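Local coordinates for protein enoyl-CoA hydratase carB homologue (Streptomyces cattleya, PDB 5O34) that probably acts as a crotonase-superfamily, CarB-like lyase in the biosynthesis of the carbapenem antibiotic thienamycin, at residues A[174-178]-A[179-183]. Sequence-based numbering, arbitrary orientation.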
loop_
_atom_site.group_PDB
_atom_site.type_symbol
_atom_site.label_atom_id
_atom_site.label_comp_id
_atom_site.label_asym_id
_atom_site.label_seq_id
_atom_site.Cartn_x
_atom_site.Cartn_y
_atom_site.Cartn_z
ATOM N N MET A 174 -15.673 -9.310 4.342
ATOM C CA MET A 174 -15.672 -9.527 2.904
ATOM C C MET A 174 -15.912 -11.046 2.736
ATOM O O MET A 174 -14.966 -11.752 2.418
ATOM C CB MET A 174 -14.344 -9.098 2.234
ATOM C CG MET A 174 -14.354 -7.689 1.716
ATOM S SD MET A 174 -15.656 -7.278 0.572
ATOM C CE MET A 174 -15.191 -5.806 0.316
ATOM N N PRO A 175 -17.129 -11.578 3.078
ATOM C CA PRO A 175 -17.381 -13.032 2.943
ATOM C C PRO A 175 -17.750 -13.592 1.542
ATOM O O PRO A 175 -18.154 -14.754 1.463
ATOM C CB PRO A 175 -18.524 -13.260 3.938
ATOM C CG PRO A 175 -19.322 -12.019 3.851
ATOM C CD PRO A 175 -18.370 -10.874 3.493
ATOM N N GLU A 176 -17.644 -12.785 0.467
ATOM C CA GLU A 176 -17.952 -13.168 -0.925
ATOM C C GLU A 176 -17.639 -14.629 -1.297
ATOM O O GLU A 176 -18.501 -15.298 -1.880
ATOM C CB GLU A 176 -17.268 -12.225 -1.928
ATOM C CG GLU A 176 -18.080 -10.985 -2.248
ATOM C CD GLU A 176 -17.975 -9.826 -1.276
ATOM O OE1 GLU A 176 -17.452 -10.021 -0.154
ATOM O OE2 GLU A 176 -18.439 -8.720 -1.638
ATOM N N PHE A 177 -16.439 -15.128 -0.927
ATOM C CA PHE A 177 -16.009 -16.509 -1.192
ATOM C C PHE A 177 -16.845 -17.547 -0.438
ATOM O O PHE A 177 -17.259 -18.539 -1.038
ATOM C CB PHE A 177 -14.505 -16.709 -0.922
ATOM C CG PHE A 177 -13.555 -16.054 -1.899
ATOM C CD1 PHE A 177 -12.197 -15.978 -1.625
ATOM C CD2 PHE A 177 -14.015 -15.529 -3.104
ATOM C CE1 PHE A 177 -11.318 -15.382 -2.529
ATOM C CE2 PHE A 177 -13.134 -14.938 -4.010
ATOM C CZ PHE A 177 -11.793 -14.869 -3.718
ATOM N N ARG A 178 -17.107 -17.308 0.865
ATOM C CA ARG A 178 -17.945 -18.183 1.696
ATOM C C ARG A 178 -19.362 -18.268 1.089
ATOM O O ARG A 178 -19.922 -19.356 0.985
ATOM C CB ARG A 178 -17.986 -17.678 3.158
ATOM C CG ARG A 178 -18.863 -18.532 4.087
ATOM C CD ARG A 178 -18.423 -18.503 5.540
ATOM N NE ARG A 178 -18.569 -17.174 6.127
ATOM C CZ ARG A 178 -17.703 -16.622 6.972
ATOM N NH1 ARG A 178 -16.615 -17.291 7.348
ATOM N NH2 ARG A 178 -17.911 -15.403 7.445
ATOM N N VAL A 179 -19.884 -17.121 0.633
ATOM C CA VAL A 179 -21.191 -16.948 0.001
ATOM C C VAL A 179 -21.210 -17.533 -1.434
ATOM O O VAL A 179 -22.284 -17.800 -1.973
ATOM C CB VAL A 179 -21.601 -15.446 0.100
ATOM C CG1 VAL A 179 -22.700 -15.061 -0.881
ATOM C CG2 VAL A 179 -22.010 -15.096 1.526
ATOM N N GLY A 180 -20.033 -17.764 -2.012
ATOM C CA GLY A 180 -19.889 -18.382 -3.328
ATOM C C GLY A 180 -19.930 -17.450 -4.517
ATOM O O GLY A 180 -20.210 -17.883 -5.637
ATOM N N ILE A 181 -19.628 -16.171 -4.297
ATOM C CA ILE A 181 -19.600 -15.172 -5.368
ATOM C C ILE A 181 -18.192 -14.564 -5.505
ATOM O O ILE A 181 -17.414 -14.595 -4.546
ATOM C CB ILE A 181 -20.723 -14.107 -5.204
ATOM C CG1 ILE A 181 -20.561 -13.285 -3.896
ATOM C CG2 ILE A 181 -22.123 -14.764 -5.299
ATOM C CD1 ILE A 181 -21.415 -12.001 -3.818
ATOM N N ALA A 182 -17.861 -14.037 -6.701
ATOM C CA ALA A 182 -16.565 -13.406 -6.978
ATOM C C ALA A 182 -16.309 -12.118 -6.152
ATOM O O ALA A 182 -17.241 -11.552 -5.573
ATOM C CB ALA A 182 -16.420 -13.136 -8.463
ATOM N N CYS A 183 -15.037 -11.685 -6.060
ATOM C CA CYS A 183 -14.702 -10.494 -5.280
ATOM C C CYS A 183 -13.634 -9.605 -5.941
ATOM O O CYS A 183 -12.640 -9.227 -5.311
ATOM C CB CYS A 183 -14.328 -10.871 -3.850
ATOM S SG CYS A 183 -14.433 -9.492 -2.686
#
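A Schellman motif closes the single-turn helix 176-179, a short connection of the crotonase-like fold between strand 171-173 and helix 184-194. V179 N gives the helical bond to P175 O at 3.0 Å, nearly straight at 165° and lying in the carbonyl plane. G180, the C-prime residue, takes a positive phi (87°) and turns the chain out of the helix: I181 N reaches back to E176 O over 2.8 Å, tilted from the carbonyl plane, while the bond from G180 N to F177 O is weak. Beyond the turn, the chain curls round the side chain of E176. I181 CG1, turned between its own backbone N and carbonyl carbon (chi1 63°), lies 3.8 Å from E176 CG, and C183 CB meets E176 CB at the same separation. The carboxylate carbon of E176 is brought beside C183 SG by the bend at chi2. The ring of F177 presents its edge to I181 O, and it packs on L203 and L204 of helix 196-205 and on Y243 of a second subunit. C183 N, at the N-cap of helix 184-194, is hydrogen-bonded to T251 OG1 of that same subunit. M174, which also touches L155, brings SD to 4.1 Å from C183 SG.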